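Local structure of probable arylamine n-acetyl transferase (Mycobacterium abscessus, 4GUZ) at residues Gln14-Leu19 and Gly26-Thr31; Glu33-Leu38 and Leu139-Leu144; Arg40-Asn45 and Tyr80-Leu85; Ala88-Gln91 and Asp96-Gly99. The protein probably transfers the acetyl group of acetyl-coenzyme A to the amino group of arylamines. All blocks are in the same frame, centred on the assembly; numbering follows the deposited sequence.

From the N terminus, contact 1 closes a short loop before the other three open: helix 15-21 is tied to the segment 26-31 that leads into helix 32-45. That helix then serves two contacts. Its first half, 33-38, meets 139-144 in contact 2 and so closes a loop of about a hundred residues; its second half, 40-45, meets helix 79-92 in contact 3. Contact 4 follows at once, folding the end of helix 79-92 back onto strand 96-104. Contacts 3 and 4 lie in series, both nested within the loop of contact 2. Together they join the N-terminal helices to one another and to the eight-stranded antiparallel sheet.

Contact 1: Gln14-Leu19 and Gly26-Thr31; sequences QLDEYL and GDRSPT
D16 OD1 takes two bonds from one guanidinium group. R28 NH2 reaches D16 OD1 at 2.8 Å, with an N-H...O angle of 155°, and R28 NH1 reaches the same oxygen at 3.1 Å along a more bent path. The salt bridge is therefore end-on and converges on a single atom; OD1 lies close to the guanidinium plane, whereas the carboxylate itself is turned 55° from it. The NH2 bond arrives on the anti side of the oxygen, and the NH1 bond nearly along its C-O axis. R28 spans the gap as a rod, extended from CG to NE. The bridge links helix 15-21 to the loop running into helix 32-45, in the N-terminal helical part of the fold. L19, one helical turn beyond L15, lays CD1 over the centre of one guanidinium face, 3.5 Å from R28 CZ. L15 CD2 touches R28 NH1 obliquely at 3.7 Å, so leucine methyls flank the charged group, L19 alone of the two over its face. The loop around R28 is an Asx turn: D27 OD2 accepts from S29 N at 3.1 Å and from S29 OG at 2.8 Å, both on the same face of the carboxylate.

Contact 2: Glu33-Leu38 and Leu139-Leu144; sequences ETLRRL and LAPIRL
L35 and P141 meet through their apolar ends, and the leucine can be followed outward from the helix. Its CB leaves the backbone at an angle to the other segment rather than straight at it, but CG lies anti to the backbone N (chi1 -175°), which carries the branch across to the proline. There L35 CG rests 3.7 Å from P141 CG. L35 CD2 goes further along the ring, 3.8 Å from P141 CG and 4.0 Å from P141 CB. The other methyl, CD1, turns to L90 of helix 79-92 and packs on its CD2. The two side chains, leucine and proline, lie alongside each other, pointing opposite ways.

The neighbouring R36 meets the other end of the same ring with the aliphatic foot of its side chain: R36 CG is 3.8 Å from P141 CD, and R36 CA is 3.9 Å from that atom. This chain crosses the proline at about a right angle and runs on extended to NE. Its guanidinium approaches that of R143, R36 NH2 and R143 NH2 being 5.1 Å apart. These like charges would probably disfavour a closer approach, but R143 also has a salt bridge to E126. W128 of strand 126-130 touches R36, P141 and R143 alike.

The proline thus fits against two consecutive residues of one helix by apolar packing. Helix 32-45 packs here on the loop leading into strand 142-143, at the edge of the eight-stranded antiparallel sheet.

Contact 3: Arg40-Asn45 and Tyr80-Leu85; sequences RGHVLN and YEHVAL
H42 NE2 and H82 ND1 are 2.7 Å apart and form the polar link between the two helices. Either nitrogen could be the donor, and the angle of 150° makes the bond moderately straight. Each nitrogen lies near the plane of the other ring, so both imidazoles use an edge for the bond. H42 CG stands anti to its backbone N (chi1 176°), which sends the ring directly across to helix 79-92; H82 instead holds its ring beside its own backbone N.

As an aromatic pair the rings meet rim to rim, neither lying over the other's face. Their centroids are 4.9 Å apart and the planes are inclined at 66°. Carbon contacts are looser, H42 CD2 standing 3.6 Å from H82 ND1.

The remaining ring nitrogens are also occupied, which fixes the rotation of both imidazoles within the buried interior. H42 ND1 bonds to Y18 OH of helix 15-21, and H82 NE2 to the backbone oxygen of K47. The result is a chain of hydrogen bonds, Y18-H42-H82, ending on main chain. Other rings complete the surroundings: F86 meets H42 edge to face, and W48 stacks on H82.

Bonds within one segment finish helix 32-45. At its last residue N45 ND2 donates to G41 O at 2.8 Å, in the carbonyl plane and on a lone pair, while N45 N uses the same oxygen.

The arrangement is a buried polar bridge between packed helices; the side chain of H82 lies near, without touching, C79, H116 and D131, whose geometry is consistent with the Cys-His-Asp catalytic triad of arylamine N-acetyltransferases.

Contact 4: Ala88-Gln91 and Asp96-Gly99; sequences AVLQ and DFYG
The F97 ring carries L90 on one face. L90 CB stands 3.6 Å above the ring plane, offset toward the rim, and lies 3.8 Å from the ring centroid and 19° off the normal, a CH-pi contact. Its closest ring atom is F97 CD2, at 3.6 Å from L90 CB. Farther along, L90 CD1 comes to 3.9 Å from F97 CG, spreading the contact toward the root of the ring. On the same side as L90, Q91 comes in obliquely at the CE2 corner: its backbone N is 3.5 Å from F97 CE2, and Q91 CB is 4.0 Å from it. The glutamine amide is turned 58° from the ring plane. F97 CG sits between its backbone N and carbonyl carbon (chi1 77°), and the ring thereby projects from strand 96-104 to the helix end. W8 also meets this ring, and L119 of the neighbouring strand 116-123 touches the F97 side chain. A short connection folds the chain back, so that the last turn of helix 79-92 lies against the start of strand 96-104. With carbon on carbon as the main link, joining helix to sheet here probably depends on shape and dispersion rather than on charge.

Contact 1: Gln14-Leu19 and Gly26-Thr31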
loop_
_atom_site.group_PDB
_atom_site.type_symbol
_atom_site.label_atom_id
_atom_site.label_comp_id
_atom_site.label_asym_id
_atom_site.label_seq_id
_atom_site.Cartn_x
_atom_site.Cartn_y
_atom_site.Cartn_z
ATOM N N GLN A 14 -17.162 -8.383 3.194
ATOM C CA GLN A 14 -17.882 -8.295 4.462
ATOM C C GLN A 14 -17.777 -6.825 4.870
ATOM O O GLN A 14 -16.857 -6.448 5.597
ATOM C CB GLN A 14 -17.276 -9.268 5.509
ATOM C CG GLN A 14 -17.518 -10.757 5.228
ATOM C CD GLN A 14 -18.980 -11.123 5.117
ATOM O OE1 GLN A 14 -19.802 -10.814 5.989
ATOM N NE2 GLN A 14 -19.334 -11.774 4.023
ATOM N N LEU A 15 -18.671 -5.983 4.315
ATOM C CA LEU A 15 -18.680 -4.527 4.470
ATOM C C LEU A 15 -18.639 -4.045 5.922
ATOM O O LEU A 15 -17.772 -3.224 6.222
ATOM C CB LEU A 15 -19.882 -3.887 3.742
ATOM C CG LEU A 15 -19.947 -2.344 3.726
ATOM C CD1 LEU A 15 -18.836 -1.744 2.864
ATOM C CD2 LEU A 15 -21.296 -1.867 3.222
ATOM N N ASP A 16 -19.542 -4.539 6.820
ATOM C CA ASP A 16 -19.589 -4.095 8.228
ATOM C C ASP A 16 -18.331 -4.484 8.980
ATOM O O ASP A 16 -17.845 -3.710 9.799
ATOM C CB ASP A 16 -20.817 -4.670 8.968
ATOM C CG ASP A 16 -22.167 -4.178 8.472
ATOM O OD1 ASP A 16 -22.249 -3.011 8.018
ATOM O OD2 ASP A 16 -23.153 -4.943 8.583
ATOM N N GLU A 17 -17.819 -5.690 8.710
ATOM C CA GLU A 17 -16.611 -6.229 9.334
ATOM C C GLU A 17 -15.382 -5.385 8.965
ATOM O O GLU A 17 -14.558 -5.081 9.830
ATOM C CB GLU A 17 -16.411 -7.672 8.892
ATOM C CG GLU A 17 -15.453 -8.438 9.779
ATOM C CD GLU A 17 -15.043 -9.802 9.264
ATOM O OE1 GLU A 17 -15.731 -10.366 8.380
ATOM O OE2 GLU A 17 -14.033 -10.320 9.783
ATOM N N TYR A 18 -15.275 -5.011 7.684
ATOM C CA TYR A 18 -14.165 -4.192 7.206
ATOM C C TYR A 18 -14.209 -2.824 7.879
ATOM O O TYR A 18 -13.172 -2.357 8.352
ATOM C CB TYR A 18 -14.183 -4.058 5.658
ATOM C CG TYR A 18 -13.214 -3.003 5.152
ATOM C CD1 TYR A 18 -11.900 -3.332 4.831
ATOM C CD2 TYR A 18 -13.590 -1.663 5.076
ATOM C CE1 TYR A 18 -10.988 -2.357 4.431
ATOM C CE2 TYR A 18 -12.677 -0.675 4.708
ATOM C CZ TYR A 18 -11.387 -1.035 4.353
ATOM O OH TYR A 18 -10.490 -0.075 3.971
ATOM N N LEU A 19 -15.396 -2.182 7.915
ATOM C CA LEU A 19 -15.542 -0.833 8.475
ATOM C C LEU A 19 -15.270 -0.801 9.976
ATOM O O LEU A 19 -14.682 0.164 10.455
ATOM C CB LEU A 19 -16.914 -0.229 8.154
ATOM C CG LEU A 19 -17.205 -0.038 6.652
ATOM C CD1 LEU A 19 -18.678 0.341 6.412
ATOM C CD2 LEU A 19 -16.287 1.004 6.026
ATOM N N GLY A 26 -20.340 6.250 11.110
ATOM C CA GLY A 26 -21.071 7.388 10.579
ATOM C C GLY A 26 -21.556 7.191 9.164
ATOM O O GLY A 26 -21.735 6.058 8.710
ATOM N N ASP A 27 -21.751 8.322 8.468
ATOM C CA ASP A 27 -22.266 8.434 7.107
ATOM C C ASP A 27 -21.415 7.625 6.129
ATOM O O ASP A 27 -20.189 7.742 6.135
ATOM C CB ASP A 27 -22.323 9.915 6.691
ATOM C CG ASP A 27 -23.379 10.262 5.651
ATOM O OD1 ASP A 27 -23.829 11.432 5.632
ATOM O OD2 ASP A 27 -23.755 9.366 4.856
ATOM N N ARG A 28 -22.078 6.766 5.340
ATOM C CA ARG A 28 -21.450 5.872 4.364
ATOM C C ARG A 28 -21.685 6.356 2.920
ATOM O O ARG A 28 -21.323 5.646 1.974
ATOM C CB ARG A 28 -21.984 4.435 4.526
ATOM C CG ARG A 28 -21.663 3.767 5.862
ATOM C CD ARG A 28 -22.236 2.355 5.883
ATOM N NE ARG A 28 -21.902 1.638 7.118
ATOM C CZ ARG A 28 -22.112 0.339 7.302
ATOM N NH1 ARG A 28 -22.638 -0.399 6.334
ATOM N NH2 ARG A 28 -21.767 -0.239 8.445
ATOM N N SER A 29 -22.302 7.556 2.748
ATOM C CA SER A 29 -22.589 8.144 1.427
ATOM C C SER A 29 -21.291 8.320 0.599
ATOM O O SER A 29 -20.268 8.655 1.193
ATOM C CB SER A 29 -23.295 9.489 1.583
ATOM O OG SER A 29 -24.552 9.317 2.215
ATOM N N PRO A 30 -21.306 8.108 -0.745
ATOM C CA PRO A 30 -20.055 8.233 -1.525
ATOM C C PRO A 30 -19.619 9.689 -1.762
ATOM O O PRO A 30 -19.811 10.262 -2.846
ATOM C CB PRO A 30 -20.368 7.503 -2.832
ATOM C CG PRO A 30 -21.835 7.558 -2.970
ATOM C CD PRO A 30 -22.434 7.662 -1.594
ATOM N N THR A 31 -19.008 10.277 -0.714
ATOM C CA THR A 31 -18.521 11.661 -0.686
ATOM C C THR A 31 -17.047 11.744 -0.244
ATOM O O THR A 31 -16.496 10.754 0.243
ATOM C CB THR A 31 -19.383 12.473 0.286
ATOM O OG1 THR A 31 -19.324 11.832 1.558
ATOM C CG2 THR A 31 -20.838 12.616 -0.176
#

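Contact 2: Glu33-Leu38 and Leu139-Leu144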
loop_
_atom_site.group_PDB
_atom_site.type_symbol
_atom_site.label_atom_id
_atom_site.label_comp_id
_atom_site.label_asym_id
_atom_site.label_seq_id
_atom_site.Cartn_x
_atom_site.Cartn_y
_atom_site.Cartn_z
ATOM N N GLU A 33 -15.774 13.424 2.393
ATOM C CA GLU A 33 -15.557 13.244 3.833
ATOM C C GLU A 33 -15.538 11.751 4.187
ATOM O O GLU A 33 -14.715 11.342 4.997
ATOM C CB GLU A 33 -16.576 14.036 4.681
ATOM C CG GLU A 33 -15.921 15.080 5.585
ATOM C CD GLU A 33 -14.667 15.772 5.071
ATOM O OE1 GLU A 33 -14.682 16.288 3.929
ATOM O OE2 GLU A 33 -13.658 15.780 5.812
ATOM N N THR A 34 -16.363 10.944 3.515
ATOM C CA THR A 34 -16.385 9.496 3.717
ATOM C C THR A 34 -15.054 8.890 3.219
ATOM O O THR A 34 -14.436 8.119 3.947
ATOM C CB THR A 34 -17.603 8.877 3.039
ATOM O OG1 THR A 34 -18.765 9.386 3.699
ATOM C CG2 THR A 34 -17.619 7.330 3.125
ATOM N N LEU A 35 -14.607 9.284 2.010
ATOM C CA LEU A 35 -13.354 8.805 1.416
ATOM C C LEU A 35 -12.173 9.108 2.326
ATOM O O LEU A 35 -11.304 8.258 2.496
ATOM C CB LEU A 35 -13.151 9.445 0.026
ATOM C CG LEU A 35 -11.943 8.962 -0.791
ATOM C CD1 LEU A 35 -12.073 7.490 -1.158
ATOM C CD2 LEU A 35 -11.746 9.815 -2.034
ATOM N N ARG A 36 -12.142 10.319 2.922
ATOM C CA ARG A 36 -11.083 10.716 3.844
ATOM C C ARG A 36 -11.038 9.784 5.038
ATOM O O ARG A 36 -9.959 9.326 5.413
ATOM C CB ARG A 36 -11.248 12.188 4.309
ATOM C CG ARG A 36 -10.694 13.170 3.283
ATOM C CD ARG A 36 -11.024 14.621 3.587
ATOM N NE ARG A 36 -10.713 15.449 2.420
ATOM C CZ ARG A 36 -10.261 16.700 2.461
ATOM N NH1 ARG A 36 -10.089 17.317 3.628
ATOM N NH2 ARG A 36 -9.982 17.347 1.337
ATOM N N ARG A 37 -12.204 9.488 5.625
ATOM C CA ARG A 37 -12.267 8.604 6.796
ATOM C C ARG A 37 -11.901 7.166 6.421
ATOM O O ARG A 37 -11.263 6.487 7.221
ATOM C CB ARG A 37 -13.645 8.658 7.469
ATOM C CG ARG A 37 -13.944 10.039 8.082
ATOM C CD ARG A 37 -15.010 10.040 9.181
ATOM N NE ARG A 37 -16.237 9.302 8.851
ATOM C CZ ARG A 37 -17.170 9.698 7.987
ATOM N NH1 ARG A 37 -17.019 10.829 7.305
ATOM N NH2 ARG A 37 -18.246 8.951 7.778
ATOM N N LEU A 38 -12.260 6.730 5.192
ATOM C CA LEU A 38 -11.969 5.376 4.684
ATOM C C LEU A 38 -10.471 5.185 4.505
ATOM O O LEU A 38 -9.912 4.219 5.007
ATOM C CB LEU A 38 -12.677 5.099 3.353
ATOM C CG LEU A 38 -14.177 4.833 3.371
ATOM C CD1 LEU A 38 -14.702 4.740 1.968
ATOM C CD2 LEU A 38 -14.508 3.539 4.100
ATOM N N LEU A 139 -1.995 9.339 4.387
ATOM C CA LEU A 139 -3.113 9.039 5.280
ATOM C C LEU A 139 -4.390 9.634 4.747
ATOM O O LEU A 139 -5.448 9.386 5.305
ATOM C CB LEU A 139 -2.844 9.542 6.703
ATOM C CG LEU A 139 -1.635 8.934 7.432
ATOM C CD1 LEU A 139 -1.314 9.718 8.662
ATOM C CD2 LEU A 139 -1.889 7.504 7.845
ATOM N N ALA A 140 -4.305 10.420 3.664
ATOM C CA ALA A 140 -5.505 11.046 3.116
ATOM C C ALA A 140 -5.491 11.015 1.591
ATOM O O ALA A 140 -4.394 11.030 1.010
ATOM C CB ALA A 140 -5.596 12.484 3.610
ATOM N N PRO A 141 -6.674 11.013 0.917
ATOM C CA PRO A 141 -6.672 11.129 -0.551
ATOM C C PRO A 141 -5.988 12.425 -0.958
ATOM O O PRO A 141 -5.998 13.390 -0.194
ATOM C CB PRO A 141 -8.163 11.151 -0.921
ATOM C CG PRO A 141 -8.880 10.695 0.296
ATOM C CD PRO A 141 -8.058 11.047 1.459
ATOM N N ILE A 142 -5.376 12.445 -2.123
ATOM C CA ILE A 142 -4.652 13.620 -2.596
ATOM C C ILE A 142 -5.342 14.141 -3.838
ATOM O O ILE A 142 -5.527 13.383 -4.798
ATOM C CB ILE A 142 -3.146 13.264 -2.844
ATOM C CG1 ILE A 142 -2.412 12.941 -1.510
ATOM C CG2 ILE A 142 -2.420 14.374 -3.614
ATOM C CD1 ILE A 142 -0.979 12.360 -1.664
ATOM N N ARG A 143 -5.702 15.434 -3.825
ATOM C CA ARG A 143 -6.332 16.143 -4.956
ATOM C C ARG A 143 -5.422 16.101 -6.154
ATOM O O ARG A 143 -4.287 16.565 -6.079
ATOM C CB ARG A 143 -6.622 17.609 -4.568
ATOM C CG ARG A 143 -7.446 18.390 -5.568
ATOM C CD ARG A 143 -7.787 19.745 -4.991
ATOM N NE ARG A 143 -9.147 19.739 -4.462
ATOM C CZ ARG A 143 -9.500 20.133 -3.245
ATOM N NH1 ARG A 143 -8.587 20.582 -2.393
ATOM N NH2 ARG A 143 -10.770 20.071 -2.866
ATOM N N LEU A 144 -5.906 15.539 -7.259
ATOM C CA LEU A 144 -5.099 15.456 -8.463
ATOM C C LEU A 144 -5.090 16.809 -9.137
ATOM O O LEU A 144 -6.095 17.262 -9.684
ATOM C CB LEU A 144 -5.589 14.343 -9.393
ATOM C CG LEU A 144 -4.629 13.873 -10.473
ATOM C CD1 LEU A 144 -3.512 12.990 -9.895
ATOM C CD2 LEU A 144 -5.384 13.096 -11.520
#

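Contact 3: Arg40-Asn45 and Tyr80-Leu85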
loop_
_atom_site.group_PDB
_atom_site.type_symbol
_atom_site.label_atom_id
_atom_site.label_comp_id
_atom_site.label_asym_id
_atom_site.label_seq_id
_atom_site.Cartn_x
_atom_site.Cartn_y
_atom_site.Cartn_z
ATOM N N ARG A 40 -7.906 7.070 5.795
ATOM C CA ARG A 40 -7.178 7.192 7.056
ATOM C C ARG A 40 -7.262 5.898 7.875
ATOM O O ARG A 40 -6.236 5.408 8.331
ATOM C CB ARG A 40 -7.670 8.398 7.882
ATOM C CG ARG A 40 -6.703 8.766 9.004
ATOM C CD ARG A 40 -7.159 9.975 9.786
ATOM N NE ARG A 40 -6.418 10.151 11.042
ATOM C CZ ARG A 40 -5.463 11.053 11.243
ATOM N NH1 ARG A 40 -5.085 11.861 10.258
ATOM N NH2 ARG A 40 -4.884 11.162 12.432
ATOM N N GLY A 41 -8.466 5.351 8.023
ATOM C CA GLY A 41 -8.686 4.116 8.772
ATOM C C GLY A 41 -7.994 2.915 8.148
ATOM O O GLY A 41 -7.426 2.089 8.866
ATOM N N HIS A 42 -8.047 2.804 6.815
ATOM C CA HIS A 42 -7.438 1.680 6.078
ATOM C C HIS A 42 -5.920 1.699 6.273
ATOM O O HIS A 42 -5.336 0.689 6.701
ATOM C CB HIS A 42 -7.811 1.704 4.567
ATOM C CG HIS A 42 -7.139 0.633 3.752
ATOM N ND1 HIS A 42 -7.843 -0.445 3.261
ATOM C CD2 HIS A 42 -5.829 0.491 3.419
ATOM C CE1 HIS A 42 -6.948 -1.214 2.660
ATOM N NE2 HIS A 42 -5.722 -0.688 2.733
ATOM N N VAL A 43 -5.302 2.853 5.995
ATOM C CA VAL A 43 -3.847 3.024 6.070
ATOM C C VAL A 43 -3.354 2.755 7.509
ATOM O O VAL A 43 -2.391 2.022 7.680
ATOM C CB VAL A 43 -3.403 4.407 5.526
ATOM C CG1 VAL A 43 -1.917 4.637 5.752
ATOM C CG2 VAL A 43 -3.737 4.534 4.047
ATOM N N LEU A 44 -4.080 3.238 8.519
ATOM C CA LEU A 44 -3.676 3.044 9.908
ATOM C C LEU A 44 -3.861 1.605 10.445
ATOM O O LEU A 44 -3.046 1.168 11.256
ATOM C CB LEU A 44 -4.441 4.014 10.823
ATOM C CG LEU A 44 -3.968 5.468 10.798
ATOM C CD1 LEU A 44 -4.903 6.361 11.605
ATOM C CD2 LEU A 44 -2.514 5.599 11.276
ATOM N N ASN A 45 -4.886 0.869 9.986
ATOM C CA ASN A 45 -5.189 -0.442 10.575
ATOM C C ASN A 45 -4.864 -1.672 9.701
ATOM O O ASN A 45 -4.505 -2.716 10.252
ATOM C CB ASN A 45 -6.661 -0.479 10.958
ATOM C CG ASN A 45 -7.000 0.548 12.015
ATOM O OD1 ASN A 45 -6.667 0.389 13.188
ATOM N ND2 ASN A 45 -7.652 1.627 11.621
ATOM N N TYR A 80 -1.261 -4.898 -3.892
ATOM C CA TYR A 80 -2.343 -5.517 -4.645
ATOM C C TYR A 80 -3.423 -6.097 -3.729
ATOM O O TYR A 80 -4.591 -6.059 -4.095
ATOM C CB TYR A 80 -1.782 -6.529 -5.663
ATOM C CG TYR A 80 -1.009 -5.827 -6.759
ATOM C CD1 TYR A 80 -1.560 -4.748 -7.444
ATOM C CD2 TYR A 80 0.309 -6.179 -7.046
ATOM C CE1 TYR A 80 -0.819 -4.025 -8.377
ATOM C CE2 TYR A 80 1.056 -5.470 -7.992
ATOM C CZ TYR A 80 0.472 -4.418 -8.678
ATOM O OH TYR A 80 1.169 -3.718 -9.623
ATOM N N GLU A 81 -3.069 -6.513 -2.510
ATOM C CA GLU A 81 -4.058 -7.002 -1.544
ATOM C C GLU A 81 -4.858 -5.825 -0.987
ATOM O O GLU A 81 -6.086 -5.894 -0.879
ATOM C CB GLU A 81 -3.365 -7.753 -0.415
ATOM C CG GLU A 81 -2.852 -9.095 -0.859
ATOM C CD GLU A 81 -1.890 -9.681 0.146
ATOM O OE1 GLU A 81 -0.703 -9.286 0.114
ATOM O OE2 GLU A 81 -2.320 -10.517 0.975
ATOM N N HIS A 82 -4.141 -4.729 -0.651
ATOM C CA HIS A 82 -4.725 -3.477 -0.169
ATOM C C HIS A 82 -5.670 -2.877 -1.227
ATOM O O HIS A 82 -6.781 -2.467 -0.886
ATOM C CB HIS A 82 -3.600 -2.466 0.158
ATOM C CG HIS A 82 -2.953 -2.685 1.484
ATOM N ND1 HIS A 82 -3.314 -1.949 2.583
ATOM C CD2 HIS A 82 -2.004 -3.581 1.847
ATOM C CE1 HIS A 82 -2.560 -2.395 3.581
ATOM N NE2 HIS A 82 -1.755 -3.379 3.183
ATOM N N VAL A 83 -5.226 -2.798 -2.501
ATOM C CA VAL A 83 -6.055 -2.222 -3.588
ATOM C C VAL A 83 -7.298 -3.122 -3.847
ATOM O O VAL A 83 -8.393 -2.582 -4.027
ATOM C CB VAL A 83 -5.238 -1.920 -4.871
ATOM C CG1 VAL A 83 -6.136 -1.743 -6.096
ATOM C CG2 VAL A 83 -4.391 -0.673 -4.669
ATOM N N ALA A 84 -7.155 -4.467 -3.788
ATOM C CA ALA A 84 -8.314 -5.365 -3.966
ATOM C C ALA A 84 -9.375 -5.049 -2.904
ATOM O O ALA A 84 -10.534 -4.833 -3.245
ATOM C CB ALA A 84 -7.882 -6.832 -3.874
ATOM N N LEU A 85 -8.955 -4.921 -1.631
ATOM C CA LEU A 85 -9.848 -4.636 -0.531
ATOM C C LEU A 85 -10.448 -3.254 -0.628
ATOM O O LEU A 85 -11.655 -3.108 -0.464
ATOM C CB LEU A 85 -9.106 -4.796 0.807
ATOM C CG LEU A 85 -9.944 -5.138 2.032
ATOM C CD1 LEU A 85 -10.630 -6.499 1.873
ATOM C CD2 LEU A 85 -9.053 -5.218 3.262
#

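Contact 4: Ala88-Gln91 and Asp96-Gly99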
loop_
_atom_site.group_PDB
_atom_site.type_symbol
_atom_site.label_atom_id
_atom_site.label_comp_id
_atom_site.label_asym_id
_atom_site.label_seq_id
_atom_site.Cartn_x
_atom_site.Cartn_y
_atom_site.Cartn_z
ATOM N N ALA A 88 -12.895 -2.980 -3.513
ATOM C CA ALA A 88 -14.150 -3.651 -3.156
ATOM C C ALA A 88 -15.008 -2.750 -2.291
ATOM O O ALA A 88 -16.213 -2.696 -2.511
ATOM C CB ALA A 88 -13.869 -4.954 -2.431
ATOM N N VAL A 89 -14.394 -2.027 -1.329
ATOM C CA VAL A 89 -15.109 -1.093 -0.438
ATOM C C VAL A 89 -15.676 0.061 -1.259
ATOM O O VAL A 89 -16.854 0.375 -1.103
ATOM C CB VAL A 89 -14.257 -0.563 0.752
ATOM C CG1 VAL A 89 -15.101 0.287 1.703
ATOM C CG2 VAL A 89 -13.615 -1.702 1.524
ATOM N N LEU A 90 -14.845 0.693 -2.137
ATOM C CA LEU A 90 -15.277 1.836 -2.952
ATOM C C LEU A 90 -16.495 1.460 -3.813
ATOM O O LEU A 90 -17.446 2.248 -3.918
ATOM C CB LEU A 90 -14.123 2.357 -3.835
ATOM C CG LEU A 90 -12.934 3.018 -3.108
ATOM C CD1 LEU A 90 -11.854 3.458 -4.096
ATOM C CD2 LEU A 90 -13.374 4.173 -2.201
ATOM N N GLN A 91 -16.481 0.235 -4.359
ATOM C CA GLN A 91 -17.552 -0.328 -5.186
ATOM C C GLN A 91 -18.850 -0.482 -4.384
ATOM O O GLN A 91 -19.916 -0.102 -4.883
ATOM C CB GLN A 91 -17.102 -1.687 -5.751
ATOM C CG GLN A 91 -18.125 -2.431 -6.623
ATOM C CD GLN A 91 -18.466 -1.710 -7.901
ATOM O OE1 GLN A 91 -19.607 -1.284 -8.107
ATOM N NE2 GLN A 91 -17.485 -1.553 -8.785
ATOM N N ASP A 96 -17.525 6.522 -7.747
ATOM C CA ASP A 96 -17.117 6.460 -9.157
ATOM C C ASP A 96 -15.590 6.416 -9.138
ATOM O O ASP A 96 -14.955 7.409 -8.786
ATOM C CB ASP A 96 -17.659 7.677 -9.943
ATOM C CG ASP A 96 -17.248 7.783 -11.411
ATOM O OD1 ASP A 96 -16.663 6.807 -11.945
ATOM O OD2 ASP A 96 -17.541 8.828 -12.037
ATOM N N PHE A 97 -15.002 5.256 -9.425
ATOM C CA PHE A 97 -13.541 5.132 -9.315
ATOM C C PHE A 97 -12.946 4.208 -10.367
ATOM O O PHE A 97 -13.650 3.436 -11.026
ATOM C CB PHE A 97 -13.164 4.621 -7.898
ATOM C CG PHE A 97 -13.395 3.140 -7.690
ATOM C CD1 PHE A 97 -12.346 2.231 -7.808
ATOM C CD2 PHE A 97 -14.672 2.650 -7.411
ATOM C CE1 PHE A 97 -12.569 0.863 -7.657
ATOM C CE2 PHE A 97 -14.892 1.282 -7.258
ATOM C CZ PHE A 97 -13.838 0.397 -7.380
ATOM N N TYR A 98 -11.612 4.237 -10.450
ATOM C CA TYR A 98 -10.853 3.391 -11.349
ATOM C C TYR A 98 -9.483 3.096 -10.743
ATOM O O TYR A 98 -9.007 3.804 -9.847
ATOM C CB TYR A 98 -10.749 4.014 -12.759
ATOM C CG TYR A 98 -10.071 5.361 -12.855
ATOM C CD1 TYR A 98 -8.746 5.468 -13.261
ATOM C CD2 TYR A 98 -10.785 6.540 -12.654
ATOM C CE1 TYR A 98 -8.130 6.713 -13.409
ATOM C CE2 TYR A 98 -10.174 7.790 -12.780
ATOM C CZ TYR A 98 -8.848 7.871 -13.174
ATOM O OH TYR A 98 -8.233 9.098 -13.304
ATOM N N GLY A 99 -8.911 2.009 -11.212
ATOM C CA GLY A 99 -7.587 1.567 -10.827
ATOM C C GLY A 99 -6.522 2.107 -11.740
ATOM O O GLY A 99 -6.761 2.373 -12.928
#